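Local coordinates for protein putative adhesin (Komagataella phaffii, PDB 5FX8) that probably serves as a cell-surface adhesion protein that may take part in cell-cell interaction, this chain being its N-terminal part with two cohesin-like domains, at residues V27-S32 / G106-T111; F2-I7 / A44-S49; P170-D175 / L255-V260. One frame throughout, in Å; residues are numbered along the deposited sequence.

In the fold
Contacts 1 and 2 belong to the first cohesin-like domain, and contact 3 to the second. The centres of contacts 1 and 2 are about 10 Å apart, and the two interlock along the chain: residues 2-7, 27-32, 44-49 and 106-111 come in that order. Strands 25-31 and 4-11 are neighbours in the same curled sheet. Contact 1 joins neighbouring strands 25-31 and 101-114; contact 2 packs strand 4-11 against strand 45-49 across the interior. Contact 3 follows in the sequence. Its centre is about 41 Å from that of contact 1 and 48 Å from that of contact 2. It lies on the other side of the chain's centre, among the separate sheets of the second domain.

Contact 1 of 3, residues V27-S32 / G106-T111; sequences VSFVFS and GVVFFT
Val27, Phe29 and Phe31 pair with Phe110, Val108 and Gly106 as two antiparallel strands. Each of these three is a hydrogen-bonded pair with a bond in both directions. Val27 N gives to Phe110 O at 2.8 Å, and Phe110 N gives back to Val27 O at 3.0 Å. At the other end Phe31 N meets Gly106 O at 2.7 Å. Phe29 and Val108 bond in the same reciprocal way. The N-to-C directions of the two segments differ by 166°, close to antiparallel.

Between these pairs lie the non-hydrogen-bonded pairs Ser28-Phe109 and Val30-Val107. Here CA-H groups approach carbonyls instead. Phe109 CA lies 3.1 Å from Val27 O in a bent CA-H...O contact; Val107 CA makes a similar one to Phe29 O.

Side chains pack along both faces. On the buried face, Val108 packs on Phe31 and, more loosely through CB, on the CB of Phe29. The Phe31 side chain runs obliquely across Val108, with CE1 4.1 Å from Val108 CB. CG of Phe31 is anti to its carbonyl carbon (chi1 -68°), and the edge of its ring also meets Gly106 O in plane. Phe29 CE1 comes to the edge of the Phe110 ring, 4.4 Å from CD2.

On the partly exposed face, Ser28 CB touches Val107 CG1 at 3.8 Å. Ser28 OG lies 3.5 Å from Phe109 CB. The Phe109 ring itself leads away, because CG sits between the backbone N and carbonyl carbon (chi1 75°).

Strand 4-11 pairs with the other edge of strand 25-31, and strand 312-319 pairs with strand 101-114. Facing them on the buried side is strand 89-94, whose Phe92 meets the rings of Phe29 and Phe31 edge-to-face. The pair thus forms an inner part of one layer of the first cohesin-like domain.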
loop_
_atom_site.group_PDB
_atom_site.type_symbol
_atom_site.label_atom_id
_atom_site.label_comp_id
_atom_site.label_asym_id
_atom_site.label_seq_id
_atom_site.Cartn_x
_atom_site.Cartn_y
_atom_site.Cartn_z
ATOM N N VAL C 27 57.499 -22.286 -28.058
ATOM C CA VAL C 27 58.228 -22.228 -29.324
ATOM C C VAL C 27 59.021 -23.521 -29.476
ATOM O O VAL C 27 60.028 -23.706 -28.796
ATOM C CB VAL C 27 59.158 -21.014 -29.386
ATOM C CG1 VAL C 27 59.886 -21.003 -30.687
ATOM C CG2 VAL C 27 58.380 -19.766 -29.250
ATOM N N SER C 28 58.604 -24.397 -30.389
ATOM C CA SER C 28 59.131 -25.755 -30.516
ATOM C C SER C 28 60.013 -25.913 -31.749
ATOM O O SER C 28 59.598 -25.601 -32.864
ATOM C CB SER C 28 57.994 -26.764 -30.589
ATOM O OG SER C 28 57.247 -26.739 -29.399
ATOM N N PHE C 29 61.208 -26.450 -31.553
ATOM C CA PHE C 29 62.154 -26.685 -32.641
ATOM C C PHE C 29 62.198 -28.183 -32.893
ATOM O O PHE C 29 62.754 -28.931 -32.095
ATOM C CB PHE C 29 63.535 -26.124 -32.300
ATOM C CG PHE C 29 63.547 -24.641 -32.118
ATOM C CD1 PHE C 29 63.290 -24.078 -30.879
ATOM C CD2 PHE C 29 63.773 -23.805 -33.190
ATOM C CE1 PHE C 29 63.278 -22.719 -30.703
ATOM C CE2 PHE C 29 63.779 -22.444 -33.025
ATOM C CZ PHE C 29 63.528 -21.900 -31.770
ATOM N N VAL C 30 61.583 -28.617 -33.965
ATOM C CA VAL C 30 61.479 -30.029 -34.285
ATOM C C VAL C 30 62.725 -30.449 -35.044
ATOM O O VAL C 30 63.142 -29.771 -35.986
ATOM C CB VAL C 30 60.210 -30.305 -35.105
ATOM C CG1 VAL C 30 60.082 -31.782 -35.463
ATOM C CG2 VAL C 30 59.018 -29.857 -34.330
ATOM N N PHE C 31 63.317 -31.567 -34.630
ATOM C CA PHE C 31 64.508 -32.132 -35.247
ATOM C C PHE C 31 64.174 -33.508 -35.789
ATOM O O PHE C 31 63.651 -34.351 -35.061
ATOM C CB PHE C 31 65.658 -32.236 -34.255
ATOM C CG PHE C 31 66.210 -30.913 -33.810
ATOM C CD1 PHE C 31 65.615 -30.206 -32.794
ATOM C CD2 PHE C 31 67.347 -30.401 -34.385
ATOM C CE1 PHE C 31 66.123 -29.024 -32.378
ATOM C CE2 PHE C 31 67.858 -29.219 -33.967
ATOM C CZ PHE C 31 67.236 -28.527 -32.959
ATOM N N SER C 32 64.478 -33.730 -37.063
ATOM C CA SER C 32 64.202 -35.003 -37.707
ATOM C C SER C 32 65.224 -35.253 -38.803
ATOM O O SER C 32 65.896 -34.340 -39.277
ATOM C CB SER C 32 62.791 -35.051 -38.294
ATOM O OG SER C 32 62.574 -36.261 -38.991
ATOM N N GLY C 106 63.875 -35.334 -32.264
ATOM C CA GLY C 106 63.516 -34.721 -30.999
ATOM C C GLY C 106 62.865 -33.373 -31.199
ATOM O O GLY C 106 62.767 -32.861 -32.313
ATOM N N VAL C 107 62.413 -32.800 -30.089
ATOM C CA VAL C 107 61.822 -31.469 -30.081
ATOM C C VAL C 107 62.452 -30.663 -28.946
ATOM O O VAL C 107 62.373 -31.056 -27.775
ATOM C CB VAL C 107 60.288 -31.507 -29.923
ATOM C CG1 VAL C 107 59.746 -30.093 -30.000
ATOM C CG2 VAL C 107 59.622 -32.402 -30.961
ATOM N N VAL C 108 63.064 -29.537 -29.278
ATOM C CA VAL C 108 63.492 -28.574 -28.277
ATOM C C VAL C 108 62.471 -27.449 -28.259
ATOM O O VAL C 108 62.156 -26.865 -29.300
ATOM C CB VAL C 108 64.910 -28.045 -28.566
ATOM C CG1 VAL C 108 65.162 -26.730 -27.829
ATOM C CG2 VAL C 108 65.955 -29.063 -28.160
ATOM N N PHE C 109 61.930 -27.158 -27.088
ATOM C CA PHE C 109 61.000 -26.053 -26.960
ATOM C C PHE C 109 61.399 -25.152 -25.806
ATOM O O PHE C 109 62.043 -25.574 -24.845
ATOM C CB PHE C 109 59.561 -26.542 -26.791
ATOM C CG PHE C 109 59.246 -27.094 -25.444
ATOM C CD1 PHE C 109 58.871 -26.262 -24.411
ATOM C CD2 PHE C 109 59.249 -28.457 -25.232
ATOM C CE1 PHE C 109 58.571 -26.763 -23.189
ATOM C CE2 PHE C 109 58.935 -28.964 -24.006
ATOM C CZ PHE C 109 58.595 -28.115 -22.984
ATOM N N PHE C 110 61.027 -23.897 -25.934
ATOM C CA PHE C 110 61.102 -22.934 -24.859
ATOM C C PHE C 110 59.775 -22.195 -24.777
ATOM O O PHE C 110 59.049 -22.091 -25.768
ATOM C CB PHE C 110 62.213 -21.933 -25.079
ATOM C CG PHE C 110 63.567 -22.530 -25.138
ATOM C CD1 PHE C 110 64.288 -22.761 -23.979
ATOM C CD2 PHE C 110 64.153 -22.827 -26.356
ATOM C CE1 PHE C 110 65.576 -23.284 -24.035
ATOM C CE2 PHE C 110 65.431 -23.353 -26.419
ATOM C CZ PHE C 110 66.140 -23.586 -25.260
ATOM N N THR C 111 59.456 -21.687 -23.585
ATOM C CA THR C 111 58.259 -20.887 -23.380
ATOM C C THR C 111 58.664 -19.419 -23.350
ATOM O O THR C 111 59.461 -18.998 -22.511
ATOM C CB THR C 111 57.501 -21.278 -22.105
ATOM O OG1 THR C 111 58.301 -21.011 -20.952
ATOM C CG2 THR C 111 57.130 -22.728 -22.113
#

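Contact 2 of 3, residues F2-I7 / A44-S49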
loop_
_atom_site.group_PDB
_atom_site.type_symbol
_atom_site.label_atom_id
_atom_site.label_comp_id
_atom_site.label_asym_id
_atom_site.label_seq_id
_atom_site.Cartn_x
_atom_site.Cartn_y
_atom_site.Cartn_z
ATOM N N PHE C 2 68.528 -27.971 -41.866
ATOM C CA PHE C 2 68.630 -29.382 -41.510
ATOM C C PHE C 2 69.602 -29.558 -40.352
ATOM O O PHE C 2 70.669 -28.956 -40.333
ATOM C CB PHE C 2 69.074 -30.208 -42.711
ATOM C CG PHE C 2 69.216 -31.666 -42.432
ATOM C CD1 PHE C 2 70.379 -32.181 -41.890
ATOM C CD2 PHE C 2 68.196 -32.529 -42.729
ATOM C CE1 PHE C 2 70.495 -33.514 -41.630
ATOM C CE2 PHE C 2 68.316 -33.868 -42.485
ATOM C CZ PHE C 2 69.463 -34.359 -41.939
ATOM N N PRO C 3 69.242 -30.392 -39.381
ATOM C CA PRO C 3 68.053 -31.236 -39.332
ATOM C C PRO C 3 66.794 -30.596 -38.712
ATOM O O PRO C 3 65.923 -31.312 -38.234
ATOM C CB PRO C 3 68.528 -32.398 -38.479
ATOM C CG PRO C 3 69.472 -31.758 -37.528
ATOM C CD PRO C 3 70.178 -30.701 -38.291
ATOM N N ILE C 4 66.667 -29.274 -38.721
ATOM C CA ILE C 4 65.409 -28.684 -38.283
ATOM C C ILE C 4 64.375 -28.893 -39.375
ATOM O O ILE C 4 64.573 -28.451 -40.510
ATOM C CB ILE C 4 65.577 -27.197 -37.972
ATOM C CG1 ILE C 4 66.441 -27.010 -36.737
ATOM C CG2 ILE C 4 64.220 -26.546 -37.812
ATOM C CD1 ILE C 4 66.620 -25.597 -36.381
ATOM N N SER C 5 63.272 -29.565 -39.042
ATOM C CA SER C 5 62.199 -29.810 -40.004
ATOM C C SER C 5 61.027 -28.854 -39.868
ATOM O O SER C 5 60.228 -28.736 -40.805
ATOM C CB SER C 5 61.667 -31.242 -39.875
ATOM O OG SER C 5 61.298 -31.551 -38.545
ATOM N N ASP C 6 60.901 -28.188 -38.727
ATOM C CA ASP C 6 59.748 -27.355 -38.451
ATOM C C ASP C 6 60.018 -26.536 -37.204
ATOM O O ASP C 6 60.810 -26.940 -36.349
ATOM C CB ASP C 6 58.494 -28.192 -38.256
ATOM C CG ASP C 6 57.279 -27.411 -38.525
ATOM O OD1 ASP C 6 57.449 -26.280 -39.035
ATOM O OD2 ASP C 6 56.180 -27.920 -38.261
ATOM N N ILE C 7 59.362 -25.377 -37.130
ATOM C CA ILE C 7 59.348 -24.516 -35.953
ATOM C C ILE C 7 57.897 -24.087 -35.718
ATOM O O ILE C 7 57.299 -23.408 -36.560
ATOM C CB ILE C 7 60.269 -23.290 -36.110
ATOM C CG1 ILE C 7 61.713 -23.713 -36.364
ATOM C CG2 ILE C 7 60.260 -22.449 -34.869
ATOM C CD1 ILE C 7 62.658 -22.555 -36.645
ATOM N N ALA C 44 79.132 -28.868 -34.628
ATOM C CA ALA C 44 78.264 -28.165 -35.563
ATOM C C ALA C 44 77.253 -27.294 -34.841
ATOM O O ALA C 44 76.736 -27.650 -33.783
ATOM C CB ALA C 44 77.516 -29.160 -36.453
ATOM N N THR C 45 76.966 -26.153 -35.434
ATOM C CA THR C 45 76.088 -25.174 -34.832
ATOM C C THR C 45 74.952 -24.881 -35.794
ATOM O O THR C 45 75.130 -24.922 -37.013
ATOM C CB THR C 45 76.845 -23.909 -34.502
ATOM O OG1 THR C 45 77.497 -23.452 -35.691
ATOM C CG2 THR C 45 77.893 -24.183 -33.418
ATOM N N ILE C 46 73.780 -24.629 -35.234
ATOM C CA ILE C 46 72.604 -24.261 -35.995
ATOM C C ILE C 46 72.075 -22.978 -35.390
ATOM O O ILE C 46 71.665 -22.963 -34.225
ATOM C CB ILE C 46 71.530 -25.353 -35.967
ATOM C CG1 ILE C 46 72.142 -26.693 -36.341
ATOM C CG2 ILE C 46 70.419 -24.999 -36.912
ATOM C CD1 ILE C 46 71.163 -27.806 -36.431
ATOM N N GLU C 47 72.100 -21.906 -36.164
ATOM C CA GLU C 47 71.662 -20.603 -35.700
ATOM C C GLU C 47 70.247 -20.325 -36.189
ATOM O O GLU C 47 69.972 -20.429 -37.388
ATOM C CB GLU C 47 72.630 -19.533 -36.176
ATOM C CG GLU C 47 73.959 -19.668 -35.528
ATOM C CD GLU C 47 74.783 -18.436 -35.710
ATOM O OE1 GLU C 47 74.608 -17.775 -36.752
ATOM O OE2 GLU C 47 75.581 -18.112 -34.805
ATOM N N VAL C 48 69.353 -19.979 -35.259
ATOM C CA VAL C 48 67.960 -19.649 -35.560
ATOM C C VAL C 48 67.632 -18.324 -34.900
ATOM O O VAL C 48 67.802 -18.169 -33.688
ATOM C CB VAL C 48 66.951 -20.709 -35.076
ATOM C CG1 VAL C 48 65.594 -20.377 -35.625
ATOM C CG2 VAL C 48 67.323 -22.080 -35.512
ATOM N N SER C 49 67.150 -17.378 -35.682
ATOM C CA SER C 49 66.819 -16.086 -35.118
ATOM C C SER C 49 65.413 -16.146 -34.552
ATOM O O SER C 49 64.537 -16.808 -35.103
ATOM C CB SER C 49 66.927 -14.997 -36.168
ATOM O OG SER C 49 65.954 -15.202 -37.164
#
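Ile4 and Val48 meet end to end through their methyls, with Ile4 CD1 3.7 Å from Val48 CG2. The Ile4 chain is extended: CG1 is anti to the carbonyl carbon and CD1 continues straight on (chi2 -179°). This carries the terminal methyl across to the other strand. The same CD1 also comes within 3.9 Å of Ile46 CG2. The methyl of Ile4 is thus shared by Ile46 and Val48. The side chains of Ile4 and Ile46 lie side by side, pointing opposite ways.

Ile7 and Val48 pass alongside in the same manner, and Ile7 CD1 rests 3.8 Å from Val48 CG1. The two branches of Val48 therefore serve different isoleucines.

No hydrogen bond crosses between residues 2-7 and 44-49. The axes of the two short segments come as close as 11.2 Å and run within 20° of parallel, as in the face-to-face packing of a beta sandwich. Strand 4-11 pairs with strand 25-31 in one layer, and strand 45-49 pairs with strand 89-94 in the other. Phe29 of strand 25-31 touches both Ile7 and Val48 in the core.

At the N-terminal end Ile46 meets Pro3 at a slant. Ile46 CD1 lies 3.6 Å from Pro3 CD and 4.1 Å from Phe2 O. The peptide bond between Phe2 and Pro3 is cis. Pro3 CB sits over the centre of one face of the Phe2 ring, 3.8 Å above its plane.

Contact 3 of 3, residues P170-D175 / L255-V260; sequences PGAFGD and LADDEV
Leu255 lays its side chain against the backbone of Gly171. Its CG is anti to the backbone N (chi1 -156°), and the CD2 branch comes within 3.7 Å of Gly171 N and 3.8 Å of Gly171 CA.

Ala256 O lies 3.3 Å from Gly171 CA, in a fairly straight CA-H...O contact (158° at the hydrogen). Gly171 has no side chain, so the carbonyl can sit close to it. Ala256 O also accepts the N-H of Glu259 and closes a type I turn.

Asp257 O is 3.5 Å from Ala172 CB. The carboxylate turns back toward the same residue, where OD1 of Asp257 is 4.1 Å from Ala172 CA.

Glu259 supplies the hydrogen bond between the two loops. Gly171 N gives to Glu259 O at 2.8 Å and lies nearly along the C=O axis. Gly171 sits in another type I turn, from Pro170 to Phe173, so the bond joins the two turns. Glu259 OE1 is met by Ala256 N at 3.1 Å, from above the carboxylate plane.

Val260 begins strand 260-268. It forms an antiparallel non-hydrogen-bonded pair with Pro170, the last residue of strand 162-170. Val260 CG2 lies 4.2 Å from Pro170 CA.

In the crystal assembly Ala256 packs on Arg574 of the linoleate 11-lipoxygenase chain, and Glu259 OE2 forms a long, weak ion pair with Arg410 of that chain.

Each loop crosses from one sheet of the second cohesin-like domain to the other: 162-170 to 176-186, and 246-252 to 260-268. Leu255 also touches Val199 of strand 189-200, while Phe173 packs on Leu284 of strand 275-286 in the opposite sheet.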
loop_
_atom_site.group_PDB
_atom_site.type_symbol
_atom_site.label_atom_id
_atom_site.label_comp_id
_atom_site.label_asym_id
_atom_site.label_seq_id
_atom_site.Cartn_x
_atom_site.Cartn_y
_atom_site.Cartn_z
ATOM N N PRO C 170 31.746 -12.495 -16.470
ATOM C CA PRO C 170 31.028 -11.688 -17.462
ATOM C C PRO C 170 29.527 -11.682 -17.198
ATOM O O PRO C 170 28.899 -12.732 -17.046
ATOM C CB PRO C 170 31.360 -12.387 -18.783
ATOM C CG PRO C 170 31.581 -13.771 -18.409
ATOM C CD PRO C 170 32.155 -13.790 -17.016
ATOM N N GLY C 171 28.954 -10.480 -17.137
ATOM C CA GLY C 171 27.515 -10.347 -17.063
ATOM C C GLY C 171 26.805 -10.830 -18.302
ATOM O O GLY C 171 25.642 -11.218 -18.220
ATOM N N ALA C 172 27.477 -10.844 -19.427
ATOM C CA ALA C 172 26.907 -11.393 -20.637
ATOM C C ALA C 172 26.703 -12.900 -20.580
ATOM O O ALA C 172 26.457 -13.505 -21.615
ATOM C CB ALA C 172 27.802 -11.033 -21.816
ATOM N N PHE C 173 26.820 -13.553 -19.430
ATOM C CA PHE C 173 26.487 -14.961 -19.277
ATOM C C PHE C 173 25.045 -15.095 -18.818
ATOM O O PHE C 173 24.234 -15.766 -19.459
ATOM C CB PHE C 173 27.447 -15.592 -18.267
ATOM C CG PHE C 173 27.192 -17.043 -17.972
ATOM C CD1 PHE C 173 26.281 -17.425 -17.012
ATOM C CD2 PHE C 173 27.921 -18.023 -18.608
ATOM C CE1 PHE C 173 26.076 -18.752 -16.728
ATOM C CE2 PHE C 173 27.715 -19.347 -18.325
ATOM C CZ PHE C 173 26.798 -19.714 -17.391
ATOM N N GLY C 174 24.725 -14.454 -17.701
ATOM C CA GLY C 174 23.385 -14.407 -17.160
ATOM C C GLY C 174 22.802 -13.008 -17.304
ATOM O O GLY C 174 23.291 -12.285 -18.153
ATOM N N ASP C 175 21.766 -12.586 -16.568
ATOM C CA ASP C 175 20.875 -13.385 -15.738
ATOM C C ASP C 175 21.558 -13.634 -14.388
ATOM O O ASP C 175 20.929 -14.094 -13.456
ATOM C CB ASP C 175 20.458 -14.669 -16.510
ATOM C CG ASP C 175 19.465 -15.537 -15.784
ATOM O OD1 ASP C 175 19.537 -15.666 -14.559
ATOM O OD2 ASP C 175 18.598 -16.125 -16.466
ATOM N N LEU C 255 24.552 -8.095 -12.007
ATOM C CA LEU C 255 25.633 -7.867 -12.946
ATOM C C LEU C 255 24.997 -7.612 -14.306
ATOM O O LEU C 255 24.338 -8.489 -14.869
ATOM C CB LEU C 255 26.585 -9.053 -12.960
ATOM C CG LEU C 255 28.001 -8.736 -13.425
ATOM C CD1 LEU C 255 28.648 -7.726 -12.509
ATOM C CD2 LEU C 255 28.784 -10.012 -13.493
ATOM N N ALA C 256 25.163 -6.393 -14.804
ATOM C CA ALA C 256 24.530 -5.981 -16.036
ATOM C C ALA C 256 25.098 -6.752 -17.220
ATOM O O ALA C 256 26.222 -7.262 -17.200
ATOM C CB ALA C 256 24.704 -4.483 -16.251
ATOM N N ASP C 257 24.290 -6.811 -18.270
ATOM C CA ASP C 257 24.649 -7.543 -19.470
ATOM C C ASP C 257 25.973 -7.070 -20.067
ATOM O O ASP C 257 26.705 -7.869 -20.654
ATOM C CB ASP C 257 23.507 -7.409 -20.467
ATOM C CG ASP C 257 23.894 -7.834 -21.834
ATOM O OD1 ASP C 257 23.895 -9.057 -22.088
ATOM O OD2 ASP C 257 24.195 -6.946 -22.656
ATOM N N ASP C 258 26.317 -5.795 -19.909
ATOM C CA ASP C 258 27.531 -5.240 -20.489
ATOM C C ASP C 258 28.646 -5.051 -19.466
ATOM O O ASP C 258 29.577 -4.283 -19.707
ATOM C CB ASP C 258 27.220 -3.904 -21.167
ATOM C CG ASP C 258 27.025 -2.765 -20.170
ATOM O OD1 ASP C 258 26.320 -2.938 -19.155
ATOM O OD2 ASP C 258 27.595 -1.682 -20.399
ATOM N N GLU C 259 28.564 -5.710 -18.324
ATOM C CA GLU C 259 29.513 -5.476 -17.254
ATOM C C GLU C 259 30.342 -6.726 -17.001
ATOM O O GLU C 259 29.936 -7.840 -17.323
ATOM C CB GLU C 259 28.790 -5.038 -15.980
ATOM C CG GLU C 259 28.392 -3.570 -15.978
ATOM C CD GLU C 259 27.640 -3.183 -14.723
ATOM O OE1 GLU C 259 27.114 -4.103 -14.068
ATOM O OE2 GLU C 259 27.573 -1.973 -14.388
ATOM N N VAL C 260 31.534 -6.519 -16.445
ATOM C CA VAL C 260 32.414 -7.600 -16.019
ATOM C C VAL C 260 32.826 -7.330 -14.583
ATOM O O VAL C 260 33.329 -6.247 -14.278
ATOM C CB VAL C 260 33.661 -7.733 -16.920
ATOM C CG1 VAL C 260 34.670 -8.648 -16.294
ATOM C CG2 VAL C 260 33.300 -8.289 -18.259
#